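Local structure of putative glycosyl hydrolase (Bacteroides thetaiotaomicron VPI-5482, 3K11) at residues T87-I92 and C151-K156; N109-L114 and E162-D167; G168-Y173 and A212-Y217. The protein is of unknown specific function but probably acts as a hydrolase related to the glycosyl hydrolases of family 88. All coordinates share one frame; numbering follows the deposited sequence.

Following the chain from the N terminus, helix 82-98 supplies residues 87-92, which pair with 151-156 on helix 148-160; contact 1 closes that loop of 58 residues, most of them helical. Before it closes, helix 101-128 contributes 109-114, whose partner 162-167 follows helix 148-160, so contact 2, closing a loop of 47 residues, crosses contact 1. The two touch in space, Phe111 reaching both Tyr88 and Met154. Contact 3 opens where contact 2 ends: 168-173 on helix 167-180 meets 212-217 on helix 202-217, closing a loop of 38 residues in series with both. Helix 148-160 and the loop after it thus tie together four other helices of the barrel, and Asp167 leads from contact 2 to Tyr217 in contact 3.

Contact 1: T87-I92 and C151-K156; sequences TYSALI and CTAMIK
Ala153 presses its methyl group against helix 82-98, where CB lies 3.6 Å from Tyr88 CB and 3.7 Å from Ser89 OG. This is the tight part of the contact. With the small side chains of Ala153 and Ser89 at the closest approach, the alpha carbons of Ser89 and Ala153 come within 5.0 Å, and the short helix axes approach to 8.7 Å at 29°, running nearly the same way. One turn on, Ile92 extends its CD1 methyl over the backbone to 3.5 Å from Ala153 O. The Tyr88 ring turns away from the seam; its hydroxyl is hydrogen-bonded to Leu79 O, so only the root of the side chain serves here.

The other flank is polar and, at Lys156, partly open to solvent. The Lys156 chain is extended beyond CG (chi2 to chi4 all near 180°), which carries the ammonium group across the gap to Ser89. There NZ donates a hydrogen bond of 2.9 Å to Ser89 OG and also forms a salt bridge with Glu277. A long flexible cation suits this place, since it bridges to a buried hydroxyl while a carboxylate probably offsets its charge. Helices 400-416 and 202-217 flank the pair, and such near-parallel neighbours are characteristic of the inner ring of helices in the (alpha/alpha)6 barrel of the six-hairpin clan.

Contact 2: N109-L114 and E162-D167; sequences NRFRFL and ESLPVD. With EDO (1,2-ethanediol), chain P.
The Arg112 guanidinium lies with one face against the loop, over Leu164 CA and Pro165 CD, and meets Ser163 OG at its edge. Pro165 CD is 3.6 Å from Arg112 NH1. Arg112 NH2 donates a bond of 3.0 Å to Ser163 OG, which lies only 12° out of the guanidinium plane. The Phe111 ring is met at its edge, by Leu164 CD2, 4.0 Å from CD2 of the ring; on the helix 82-98 side Tyr88 meets the same ring with the planes about 55° apart.

Arginine suits this site because it offers several N-H groups at once along a planar rim. NE is hydrogen-bonded to Gln108 OE1, a turn earlier on its own helix, and NH2 makes a salt bridge with Asp161, which also holds Ser163 OG; together these probably fix the rotation of the group. Arg112 NH1 adds a weak bond of 3.4 Å to Ser163 O. The extended Arg112 chain from CG to NE, with chi2 at 172°, brings the guanidinium across to the loop, and on the way Arg112 CG passes 3.8 Å from Leu164 CD1.

The inner part is apolar: Phe111 CB rests 4.0 Å from Val166 CG1, so the branched residues fit around the root and rim of the phenylalanine. At the outer end an ethanediol, probably from the crystallisation liquor, takes a nearly straight bond of 2.6 Å from Glu162 N to O1.

Pro165 centres an inverse gamma turn, in which Val166 N bonds weakly to Leu164 O, and Val166 then occupies the N-cap position of helix 167-180. The arrangement is that of a tight connection between consecutive helices of an (alpha/alpha)6 barrel, fastened to the flank of helix 101-128.

Contact 3: G168-Y173 and A212-Y217; sequences GLIQNY and AQMSRY
The segments 168-173 and 212-217, on helices 167-180 and 202-217, run in largely opposing directions, at 131°, and their short axes come no closer than 12.5 Å, so that long side chains must bridge the gap. Tyr217 does most of this: its CG is anti to the backbone N (chi1 -171°), which sends the ring out to meet Ile170 coming the other way. Ile170 CG2 lies over one ring face, 4.0 Å from Tyr217 CE2, and CD1 reaches along to 3.7 Å from Tyr217 CE1. A beta-branched residue suits this spot, because its second branch also packs on Met214, a selenomethionine whose SE is 3.9 Å from Ile170 CG2; bends at chi2 and chi3 fold that chain round to the isoleucine.

At the more exposed margin, Gln171 NE2 approaches the ring edge in its plane, 3.7 Å from Tyr217 CE2, the amide tilted 39° to the ring. Asp167 OD1 accepts a bond from this amide and is probably hydrogen-bonded to the Tyr217 hydroxyl, which is also bonded to Arg158 NE. A leucine in place of Tyr217 would probably leave Asp167 and Arg158 without their shared phenolic partner and strip Ile170 of the ring face it rests on.

Helix 148-160 touches both sides through Ile155, on Ile170 and Met214; helix 222-240 packs on Met214 and Ser215, helix 265-281 on Ala212 and Gln213, and helix 133-139 on helix 167-180.

Contact 1: T87-I92 and C151-K156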
ATOM      1  N   THR A  87       7.831 -31.322   7.985  1.00 23.81           N
ATOM      2  CA  THR A  87       7.989 -31.637   9.416  1.00 24.16           C
ATOM      3  C   THR A  87       9.208 -32.507   9.649  1.00 24.31           C
ATOM      4  O   THR A  87       9.971 -32.293  10.615  1.00 24.40           O
ATOM      5  CB  THR A  87       6.733 -32.315   9.954  1.00 24.66           C
ATOM      6  OG1 THR A  87       5.624 -31.415   9.832  1.00 23.19           O
ATOM      7  CG2 THR A  87       6.903 -32.767  11.440  1.00 22.86           C
ATOM      8  N   TYR A  88       9.401 -33.503   8.791  1.00 21.74           N
ATOM      9  CA  TYR A  88      10.567 -34.378   8.964  1.00 22.79           C
ATOM     10  C   TYR A  88      11.892 -33.608   8.832  1.00 24.30           C
ATOM     11  O   TYR A  88      12.817 -33.810   9.619  1.00 26.09           O
ATOM     12  CB  TYR A  88      10.546 -35.527   7.959  1.00 25.44           C
ATOM     13  CG  TYR A  88       9.386 -36.479   8.134  1.00 24.68           C
ATOM     14  CD1 TYR A  88       9.133 -37.088   9.368  1.00 27.65           C
ATOM     15  CD2 TYR A  88       8.563 -36.799   7.064  1.00 25.03           C
ATOM     16  CE1 TYR A  88       8.058 -37.954   9.518  1.00 25.41           C
ATOM     17  CE2 TYR A  88       7.484 -37.665   7.215  1.00 24.45           C
ATOM     18  CZ  TYR A  88       7.248 -38.255   8.432  1.00 26.79           C
ATOM     19  OH  TYR A  88       6.175 -39.116   8.591  1.00 27.14           O
ATOM     20  N   SER A  89      11.996 -32.754   7.812  1.00 22.67           N
ATOM     21  CA  SER A  89      13.197 -31.904   7.646  1.00 23.87           C
ATOM     22  C   SER A  89      13.394 -30.982   8.835  1.00 24.13           C
ATOM     23  O   SER A  89      14.530 -30.804   9.306  1.00 24.95           O
ATOM     24  CB  SER A  89      13.163 -31.086   6.324  1.00 22.44           C
ATOM     25  OG  SER A  89      13.631 -31.859   5.202  1.00 24.91           O
ATOM     26  N   ALA A  90      12.301 -30.400   9.321  1.00 24.24           N
ATOM     27  CA  ALA A  90      12.348 -29.542  10.516  1.00 25.31           C
ATOM     28  C   ALA A  90      12.937 -30.237  11.729  1.00 25.25           C
ATOM     29  O   ALA A  90      13.785 -29.677  12.468  1.00 26.70           O
ATOM     30  CB  ALA A  90      10.950 -29.039  10.834  1.00 24.29           C
ATOM     31  N   LEU A  91      12.470 -31.456  11.974  1.00 24.33           N
ATOM     32  CA  LEU A  91      12.913 -32.233  13.150  1.00 25.57           C
ATOM     33  C   LEU A  91      14.345 -32.721  13.040  1.00 26.82           C
ATOM     34  O   LEU A  91      15.067 -32.787  14.057  1.00 26.08           O
ATOM     35  CB  LEU A  91      11.942 -33.396  13.384  1.00 26.07           C
ATOM     36  CG  LEU A  91      10.565 -32.955  13.919  1.00 24.87           C
ATOM     37  CD1 LEU A  91       9.553 -34.130  13.861  1.00 20.44           C
ATOM     38  CD2 LEU A  91      10.659 -32.299  15.340  1.00 23.49           C
ATOM     39  N   ILE A  92      14.785 -33.052  11.822  1.00 22.74           N
ATOM     40  CA  ILE A  92      16.198 -33.352  11.596  1.00 24.60           C
ATOM     41  C   ILE A  92      17.024 -32.132  12.000  1.00 25.99           C
ATOM     42  O   ILE A  92      18.033 -32.223  12.704  1.00 25.84           O
ATOM     43  CB  ILE A  92      16.455 -33.749  10.136  1.00 26.69           C
ATOM     44  CG1 ILE A  92      15.814 -35.100   9.813  1.00 27.22           C
ATOM     45  CG2 ILE A  92      17.992 -33.805   9.801  1.00 23.80           C
ATOM     46  CD1 ILE A  92      15.659 -35.341   8.295  1.00 23.92           C
ATOM     47  N   CYS A 151      10.830 -37.246   0.130  1.00 24.30           N
ATOM     48  CA  CYS A 151      12.070 -37.781  -0.427  1.00 26.55           C
ATOM     49  C   CYS A 151      13.279 -36.987   0.081  1.00 24.65           C
ATOM     50  O   CYS A 151      14.284 -37.572   0.500  1.00 24.56           O
ATOM     51  CB  CYS A 151      12.025 -37.703  -1.954  1.00 28.62           C
ATOM     52  SG  CYS A 151      13.377 -38.671  -2.711  1.00 24.55           S
ATOM     53  N   THR A 152      13.167 -35.656   0.090  1.00 22.60           N
ATOM     54  CA  THR A 152      14.244 -34.793   0.548  1.00 23.18           C
ATOM     55  C   THR A 152      14.651 -35.146   1.968  1.00 23.64           C
ATOM     56  O   THR A 152      15.847 -35.297   2.262  1.00 22.44           O
ATOM     57  CB  THR A 152      13.825 -33.329   0.444  1.00 24.71           C
ATOM     58  OG1 THR A 152      13.578 -33.024  -0.946  1.00 24.59           O
ATOM     59  CG2 THR A 152      14.882 -32.345   0.991  1.00 25.10           C
ATOM     60  N   ALA A 153      13.678 -35.210   2.866  1.00 24.23           N
ATOM     61  CA  ALA A 153      13.963 -35.569   4.272  1.00 24.19           C
ATOM     62  C   ALA A 153      14.575 -36.960   4.441  1.00 22.23           C
ATOM     63  O   ALA A 153      15.458 -37.155   5.294  1.00 23.55           O
ATOM     64  CB  ALA A 153      12.704 -35.447   5.107  1.00 22.62           C
HETATM   65  N   MSE A 154      14.113 -37.933   3.645  1.00 23.41           N
HETATM   66  CA  MSE A 154      14.638 -39.300   3.712  1.00 23.07           C
HETATM   67  C   MSE A 154      16.095 -39.341   3.278  1.00 23.37           C
HETATM   68  O   MSE A 154      16.890 -40.018   3.887  1.00 23.77           O
HETATM   69  CB  MSE A 154      13.819 -40.240   2.842  1.00 25.01           C
HETATM   70  CG  MSE A 154      12.473 -40.558   3.457  1.00 26.67           C
HETATM   71 SE   MSE A 154      11.478 -41.784   2.295  0.75 22.54          SE
HETATM   72  CE  MSE A 154       9.973 -42.053   3.464  1.00 24.94           C
ATOM     73  N   ILE A 155      16.435 -38.612   2.200  1.00 22.02           N
ATOM     74  CA  ILE A 155      17.843 -38.478   1.794  1.00 22.17           C
ATOM     75  C   ILE A 155      18.692 -37.852   2.915  1.00 23.16           C
ATOM     76  O   ILE A 155      19.718 -38.406   3.316  1.00 24.15           O
ATOM     77  CB  ILE A 155      17.965 -37.647   0.520  1.00 24.28           C
ATOM     78  CG1 ILE A 155      17.385 -38.417  -0.682  1.00 23.09           C
ATOM     79  CG2 ILE A 155      19.435 -37.314   0.234  1.00 22.92           C
ATOM     80  CD1 ILE A 155      16.989 -37.429  -1.893  1.00 20.47           C
ATOM     81  N   LYS A 156      18.212 -36.748   3.493  1.00 23.82           N
ATOM     82  CA  LYS A 156      18.932 -36.091   4.555  1.00 22.49           C
ATOM     83  C   LYS A 156      19.248 -37.008   5.717  1.00 23.90           C
ATOM     84  O   LYS A 156      20.388 -37.061   6.191  1.00 25.51           O
ATOM     85  CB  LYS A 156      18.153 -34.899   5.067  1.00 23.88           C
ATOM     86  CG  LYS A 156      18.126 -33.703   4.124  1.00 23.49           C
ATOM     87  CD  LYS A 156      17.109 -32.717   4.626  1.00 28.86           C
ATOM     88  CE  LYS A 156      17.121 -31.390   3.886  1.00 24.18           C
ATOM     89  NZ  LYS A 156      16.067 -30.453   4.395  1.00 23.44           N
TER

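Contact 2: N109-L114 and E162-D167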
ATOM      1  N   ASN A 109      11.668 -43.335  13.546  1.00 25.04           N
ATOM      2  CA  ASN A 109      10.572 -44.236  13.775  1.00 23.64           C
ATOM      3  C   ASN A 109       9.571 -44.232  12.629  1.00 24.78           C
ATOM      4  O   ASN A 109       9.187 -45.293  12.144  1.00 25.83           O
ATOM      5  CB  ASN A 109       9.897 -43.890  15.082  1.00 25.69           C
ATOM      6  CG  ASN A 109       8.679 -44.712  15.335  1.00 34.20           C
ATOM      7  OD1 ASN A 109       7.564 -44.289  15.039  1.00 37.50           O
ATOM      8  ND2 ASN A 109       8.874 -45.916  15.875  1.00 39.23           N
ATOM      9  N   ARG A 110       9.168 -43.042  12.193  1.00 24.66           N
ATOM     10  CA  ARG A 110       8.190 -42.946  11.096  1.00 24.35           C
ATOM     11  C   ARG A 110       8.739 -43.463   9.772  1.00 25.60           C
ATOM     12  O   ARG A 110       8.044 -44.175   9.042  1.00 24.19           O
ATOM     13  CB  ARG A 110       7.658 -41.517  10.944  1.00 26.91           C
ATOM     14  CG  ARG A 110       6.952 -40.946  12.188  1.00 27.59           C
ATOM     15  CD  ARG A 110       5.986 -41.901  12.787  1.00 30.09           C
ATOM     16  NE  ARG A 110       5.137 -41.272  13.816  1.00 33.48           N
ATOM     17  CZ  ARG A 110       5.485 -41.079  15.085  1.00 34.12           C
ATOM     18  NH1 ARG A 110       6.715 -41.352  15.516  1.00 31.52           N
ATOM     19  NH2 ARG A 110       4.605 -40.583  15.932  1.00 28.51           N
ATOM     20  N   PHE A 111       9.980 -43.104   9.458  1.00 25.60           N
ATOM     21  CA  PHE A 111      10.599 -43.598   8.226  1.00 25.48           C
ATOM     22  C   PHE A 111      10.820 -45.095   8.222  1.00 24.44           C
ATOM     23  O   PHE A 111      10.601 -45.755   7.213  1.00 25.05           O
ATOM     24  CB  PHE A 111      11.943 -42.882   7.943  1.00 24.48           C
ATOM     25  CG  PHE A 111      11.823 -41.446   7.491  1.00 25.39           C
ATOM     26  CD1 PHE A 111      10.610 -40.891   7.115  1.00 22.92           C
ATOM     27  CD2 PHE A 111      12.977 -40.688   7.343  1.00 28.82           C
ATOM     28  CE1 PHE A 111      10.549 -39.625   6.653  1.00 25.50           C
ATOM     29  CE2 PHE A 111      12.893 -39.379   6.862  1.00 21.48           C
ATOM     30  CZ  PHE A 111      11.694 -38.862   6.567  1.00 21.13           C
ATOM     31  N   ARG A 112      11.246 -45.653   9.346  1.00 24.79           N
ATOM     32  CA  ARG A 112      11.452 -47.099   9.406  1.00 23.72           C
ATOM     33  C   ARG A 112      10.111 -47.845   9.274  1.00 25.74           C
ATOM     34  O   ARG A 112      10.058 -48.900   8.671  1.00 23.75           O
ATOM     35  CB  ARG A 112      12.180 -47.494  10.692  1.00 25.01           C
ATOM     36  CG  ARG A 112      13.623 -47.063  10.657  1.00 25.58           C
ATOM     37  CD  ARG A 112      14.331 -47.251  11.968  1.00 22.05           C
ATOM     38  NE  ARG A 112      15.660 -46.672  11.851  1.00 23.81           N
ATOM     39  CZ  ARG A 112      16.723 -47.301  11.358  1.00 28.08           C
ATOM     40  NH1 ARG A 112      16.657 -48.559  10.976  1.00 23.98           N
ATOM     41  NH2 ARG A 112      17.871 -46.667  11.256  1.00 26.63           N
ATOM     42  N   PHE A 113       9.043 -47.267   9.832  1.00 23.90           N
ATOM     43  CA  PHE A 113       7.716 -47.829   9.776  1.00 22.81           C
ATOM     44  C   PHE A 113       7.237 -47.815   8.334  1.00 25.26           C
ATOM     45  O   PHE A 113       6.744 -48.806   7.835  1.00 22.30           O
ATOM     46  CB  PHE A 113       6.759 -47.013  10.659  1.00 25.13           C
ATOM     47  CG  PHE A 113       5.295 -47.324  10.420  1.00 21.43           C
ATOM     48  CD1 PHE A 113       4.765 -48.544  10.830  1.00 20.01           C
ATOM     49  CD2 PHE A 113       4.469 -46.418   9.790  1.00 24.59           C
ATOM     50  CE1 PHE A 113       3.426 -48.841  10.622  1.00 21.38           C
ATOM     51  CE2 PHE A 113       3.132 -46.694   9.576  1.00 23.50           C
ATOM     52  CZ  PHE A 113       2.605 -47.910   9.992  1.00 23.96           C
ATOM     53  N   LEU A 114       7.354 -46.685   7.661  1.00 21.86           N
ATOM     54  CA  LEU A 114       6.925 -46.614   6.263  1.00 22.75           C
ATOM     55  C   LEU A 114       7.730 -47.585   5.386  1.00 23.32           C
ATOM     56  O   LEU A 114       7.159 -48.239   4.506  1.00 24.68           O
ATOM     57  CB  LEU A 114       7.044 -45.194   5.738  1.00 23.94           C
ATOM     58  CG  LEU A 114       6.061 -44.165   6.318  1.00 26.83           C
ATOM     59  CD1 LEU A 114       6.390 -42.779   5.762  1.00 24.04           C
ATOM     60  CD2 LEU A 114       4.593 -44.560   6.051  1.00 23.59           C
ATOM     61  N   GLU A 162      23.353 -44.711   7.594  1.00 28.23           N
ATOM     62  CA  GLU A 162      23.341 -45.733   6.576  1.00 31.22           C
ATOM     63  C   GLU A 162      22.445 -46.905   6.952  1.00 29.00           C
ATOM     64  O   GLU A 162      22.099 -47.684   6.093  1.00 32.95           O
ATOM     65  CB  GLU A 162      24.788 -46.250   6.330  1.00 32.80           C
ATOM     66  N   SER A 163      22.079 -47.061   8.222  1.00 26.84           N
ATOM     67  CA  SER A 163      21.190 -48.161   8.602  1.00 27.67           C
ATOM     68  C   SER A 163      19.711 -47.864   8.300  1.00 27.47           C
ATOM     69  O   SER A 163      18.888 -48.739   8.435  1.00 29.57           O
ATOM     70  CB  SER A 163      21.329 -48.491  10.073  1.00 27.07           C
ATOM     71  OG  SER A 163      20.668 -47.570  10.906  1.00 28.70           O
ATOM     72  N   LEU A 164      19.390 -46.640   7.913  1.00 26.24           N
ATOM     73  CA  LEU A 164      17.991 -46.245   7.652  1.00 25.80           C
ATOM     74  C   LEU A 164      17.548 -46.851   6.317  1.00 25.78           C
ATOM     75  O   LEU A 164      18.062 -46.458   5.254  1.00 26.06           O
ATOM     76  CB  LEU A 164      17.895 -44.718   7.608  1.00 25.44           C
ATOM     77  CG  LEU A 164      16.479 -44.178   7.467  1.00 21.79           C
ATOM     78  CD1 LEU A 164      15.630 -44.492   8.704  1.00 22.88           C
ATOM     79  CD2 LEU A 164      16.483 -42.646   7.159  1.00 24.69           C
ATOM     80  N   PRO A 165      16.607 -47.815   6.338  1.00 26.04           N
ATOM     81  CA  PRO A 165      16.350 -48.575   5.124  1.00 25.21           C
ATOM     82  C   PRO A 165      15.354 -47.939   4.141  1.00 24.82           C
ATOM     83  O   PRO A 165      14.423 -48.602   3.662  1.00 26.87           O
ATOM     84  CB  PRO A 165      15.872 -49.923   5.685  1.00 27.50           C
ATOM     85  CG  PRO A 165      15.088 -49.519   6.849  1.00 26.97           C
ATOM     86  CD  PRO A 165      15.795 -48.326   7.460  1.00 27.87           C
ATOM     87  N   VAL A 166      15.624 -46.692   3.760  1.00 24.62           N
ATOM     88  CA  VAL A 166      14.718 -45.912   2.916  1.00 24.56           C
ATOM     89  C   VAL A 166      15.169 -45.782   1.454  1.00 25.42           C
ATOM     90  O   VAL A 166      14.543 -45.059   0.664  1.00 25.10           O
ATOM     91  CB  VAL A 166      14.460 -44.519   3.521  1.00 26.18           C
ATOM     92  CG1 VAL A 166      13.632 -44.609   4.801  1.00 21.88           C
ATOM     93  CG2 VAL A 166      15.750 -43.721   3.718  1.00 20.93           C
ATOM     94  N   ASP A 167      16.179 -46.546   1.035  1.00 23.53           N
ATOM     95  CA  ASP A 167      16.638 -46.409  -0.348  1.00 25.18           C
ATOM     96  C   ASP A 167      15.548 -46.780  -1.338  1.00 25.32           C
ATOM     97  O   ASP A 167      15.407 -46.114  -2.351  1.00 24.41           O
ATOM     98  CB  ASP A 167      17.875 -47.240  -0.645  1.00 27.00           C
ATOM     99  CG  ASP A 167      18.404 -46.971  -2.058  1.00 33.12           C
ATOM    100  OD1 ASP A 167      18.829 -45.830  -2.326  1.00 27.22           O
ATOM    101  OD2 ASP A 167      18.329 -47.882  -2.912  1.00 27.51           O
TER
HETATM  102  C1  EDO P  15      26.520 -43.132   8.719  1.00 64.37           C
HETATM  103  O1  EDO P  15      25.661 -44.252   8.673  1.00 59.21           O
HETATM  104  C2  EDO P  15      26.560 -42.548   7.321  1.00 67.06           C
HETATM  105  O2  EDO P  15      26.847 -41.168   7.514  1.00 77.61           O

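Contact 3: G168-Y173 and A212-Y217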
ATOM      1  N   GLY A 168      14.763 -47.817  -1.061  1.00 25.04           N
ATOM      2  CA  GLY A 168      13.713 -48.194  -2.009  1.00 26.03           C
ATOM      3  C   GLY A 168      12.697 -47.073  -2.188  1.00 25.70           C
ATOM      4  O   GLY A 168      12.295 -46.730  -3.321  1.00 23.27           O
ATOM      5  N   LEU A 169      12.328 -46.424  -1.084  1.00 25.08           N
ATOM      6  CA  LEU A 169      11.363 -45.324  -1.159  1.00 23.75           C
ATOM      7  C   LEU A 169      11.958 -44.126  -1.889  1.00 23.68           C
ATOM      8  O   LEU A 169      11.281 -43.501  -2.692  1.00 23.75           O
ATOM      9  CB  LEU A 169      10.883 -44.906   0.242  1.00 25.66           C
ATOM     10  CG  LEU A 169      10.039 -45.961   0.982  1.00 28.21           C
ATOM     11  CD1 LEU A 169       9.987 -45.672   2.460  1.00 25.60           C
ATOM     12  CD2 LEU A 169       8.655 -45.928   0.383  1.00 32.29           C
ATOM     13  N   ILE A 170      13.208 -43.796  -1.572  1.00 23.38           N
ATOM     14  CA  ILE A 170      13.926 -42.697  -2.221  1.00 22.48           C
ATOM     15  C   ILE A 170      14.012 -42.951  -3.721  1.00 24.76           C
ATOM     16  O   ILE A 170      13.700 -42.076  -4.533  1.00 25.62           O
ATOM     17  CB  ILE A 170      15.349 -42.486  -1.649  1.00 22.42           C
ATOM     18  CG1 ILE A 170      15.313 -41.941  -0.232  1.00 23.80           C
ATOM     19  CG2 ILE A 170      16.207 -41.603  -2.561  1.00 23.39           C
ATOM     20  CD1 ILE A 170      16.669 -42.019   0.484  1.00 21.94           C
ATOM     21  N   GLN A 171      14.409 -44.146  -4.121  1.00 24.66           N
ATOM     22  CA  GLN A 171      14.534 -44.400  -5.575  1.00 24.74           C
ATOM     23  C   GLN A 171      13.196 -44.286  -6.285  1.00 24.34           C
ATOM     24  O   GLN A 171      13.116 -43.737  -7.403  1.00 24.15           O
ATOM     25  CB  GLN A 171      15.161 -45.769  -5.860  1.00 23.19           C
ATOM     26  CG  GLN A 171      16.604 -45.957  -5.304  1.00 26.89           C
ATOM     27  CD  GLN A 171      17.608 -45.018  -5.881  1.00 26.99           C
ATOM     28  OE1 GLN A 171      17.439 -44.522  -6.995  1.00 30.93           O
ATOM     29  NE2 GLN A 171      18.662 -44.717  -5.116  1.00 28.23           N
ATOM     30  N   ASN A 172      12.136 -44.769  -5.648  1.00 23.46           N
ATOM     31  CA  ASN A 172      10.799 -44.703  -6.251  1.00 24.44           C
ATOM     32  C   ASN A 172      10.328 -43.259  -6.396  1.00 26.64           C
ATOM     33  O   ASN A 172       9.813 -42.847  -7.408  1.00 25.56           O
ATOM     34  CB  ASN A 172       9.812 -45.480  -5.381  1.00 26.92           C
ATOM     35  CG  ASN A 172       8.446 -45.623  -6.014  1.00 28.19           C
ATOM     36  OD1 ASN A 172       8.343 -46.082  -7.140  1.00 28.45           O
ATOM     37  ND2 ASN A 172       7.394 -45.260  -5.284  1.00 26.00           N
ATOM     38  N   TYR A 173      10.455 -42.505  -5.324  1.00 24.58           N
ATOM     39  CA  TYR A 173      10.072 -41.110  -5.344  1.00 23.23           C
ATOM     40  C   TYR A 173      10.870 -40.342  -6.382  1.00 25.23           C
ATOM     41  O   TYR A 173      10.324 -39.572  -7.197  1.00 23.11           O
ATOM     42  CB  TYR A 173      10.338 -40.504  -3.985  1.00 24.11           C
ATOM     43  CG  TYR A 173       9.280 -40.713  -2.906  1.00 24.28           C
ATOM     44  CD1 TYR A 173       7.923 -40.633  -3.179  1.00 22.62           C
ATOM     45  CD2 TYR A 173       9.666 -40.864  -1.582  1.00 28.33           C
ATOM     46  CE1 TYR A 173       6.974 -40.752  -2.152  1.00 24.89           C
ATOM     47  CE2 TYR A 173       8.754 -41.001  -0.574  1.00 27.29           C
ATOM     48  CZ  TYR A 173       7.406 -40.944  -0.855  1.00 25.59           C
ATOM     49  OH  TYR A 173       6.500 -41.017   0.198  1.00 28.03           O
ATOM     50  N   ALA A 212      18.549 -31.308  -5.444  1.00 23.17           N
ATOM     51  CA  ALA A 212      19.756 -30.886  -4.732  1.00 22.23           C
ATOM     52  C   ALA A 212      20.288 -31.977  -3.770  1.00 24.99           C
ATOM     53  O   ALA A 212      21.489 -32.283  -3.754  1.00 24.28           O
ATOM     54  CB  ALA A 212      19.508 -29.524  -3.984  1.00 23.34           C
ATOM     55  N   GLN A 213      19.401 -32.597  -3.001  1.00 24.79           N
ATOM     56  CA  GLN A 213      19.831 -33.653  -2.087  1.00 24.19           C
ATOM     57  C   GLN A 213      20.291 -34.902  -2.804  1.00 23.70           C
ATOM     58  O   GLN A 213      21.244 -35.561  -2.355  1.00 24.14           O
ATOM     59  CB  GLN A 213      18.722 -33.967  -1.067  1.00 23.86           C
ATOM     60  CG  GLN A 213      18.582 -32.874   0.017  1.00 22.58           C
ATOM     61  CD  GLN A 213      19.755 -32.798   0.938  1.00 26.68           C
ATOM     62  OE1 GLN A 213      20.391 -33.800   1.232  1.00 24.09           O
ATOM     63  NE2 GLN A 213      20.074 -31.597   1.408  1.00 23.47           N
HETATM   64  N   MSE A 214      19.641 -35.249  -3.906  1.00 24.24           N
HETATM   65  CA  MSE A 214      20.078 -36.414  -4.682  1.00 25.71           C
HETATM   66  C   MSE A 214      21.491 -36.232  -5.195  1.00 24.82           C
HETATM   67  O   MSE A 214      22.195 -37.237  -5.387  1.00 26.29           O
HETATM   68  CB  MSE A 214      19.208 -36.731  -5.893  1.00 27.30           C
HETATM   69  CG  MSE A 214      18.090 -37.635  -5.722  1.00 37.44           C
HETATM   70 SE   MSE A 214      18.312 -39.284  -4.802  0.75 23.44          SE
HETATM   71  CE  MSE A 214      18.573 -40.539  -6.114  1.00 28.90           C
ATOM     72  N   SER A 215      21.932 -34.983  -5.418  1.00 25.78           N
ATOM     73  CA  SER A 215      23.327 -34.770  -5.811  1.00 23.89           C
ATOM     74  C   SER A 215      24.286 -35.255  -4.734  1.00 26.22           C
ATOM     75  O   SER A 215      25.417 -35.596  -5.038  1.00 26.59           O
ATOM     76  CB  SER A 215      23.614 -33.296  -6.153  1.00 28.85           C
ATOM     77  OG  SER A 215      23.866 -32.529  -4.996  1.00 22.91           O
ATOM     78  N   ARG A 216      23.841 -35.276  -3.480  1.00 27.18           N
ATOM     79  CA  ARG A 216      24.628 -35.745  -2.343  1.00 27.94           C
ATOM     80  C   ARG A 216      24.513 -37.254  -2.152  1.00 28.56           C
ATOM     81  O   ARG A 216      25.422 -37.907  -1.607  1.00 26.48           O
ATOM     82  CB  ARG A 216      24.158 -35.073  -1.039  1.00 26.23           C
ATOM     83  CG  ARG A 216      24.206 -33.557  -1.021  1.00 30.00           C
ATOM     84  CD  ARG A 216      23.661 -33.002   0.279  1.00 30.99           C
ATOM     85  NE  ARG A 216      24.486 -33.456   1.394  1.00 29.96           N
ATOM     86  CZ  ARG A 216      24.046 -33.894   2.587  1.00 36.05           C
ATOM     87  NH1 ARG A 216      22.740 -33.979   2.916  1.00 30.10           N
ATOM     88  NH2 ARG A 216      24.948 -34.271   3.482  1.00 37.40           N
ATOM     89  N   TYR A 217      23.405 -37.814  -2.619  1.00 28.62           N
ATOM     90  CA  TYR A 217      23.063 -39.229  -2.366  1.00 26.55           C
ATOM     91  C   TYR A 217      23.558 -40.164  -3.438  1.00 27.68           C
ATOM     92  O   TYR A 217      23.940 -41.304  -3.143  1.00 26.99           O
ATOM     93  CB  TYR A 217      21.553 -39.352  -2.265  1.00 26.49           C
ATOM     94  CG  TYR A 217      21.016 -40.684  -1.799  1.00 28.10           C
ATOM     95  CD1 TYR A 217      20.891 -40.972  -0.448  1.00 28.96           C
ATOM     96  CD2 TYR A 217      20.546 -41.602  -2.703  1.00 26.53           C
ATOM     97  CE1 TYR A 217      20.369 -42.150  -0.016  1.00 26.78           C
ATOM     98  CE2 TYR A 217      20.015 -42.775  -2.299  1.00 28.01           C
ATOM     99  CZ  TYR A 217      19.954 -43.077  -0.949  1.00 28.82           C
ATOM    100  OH  TYR A 217      19.389 -44.275  -0.546  1.00 27.48           O
TER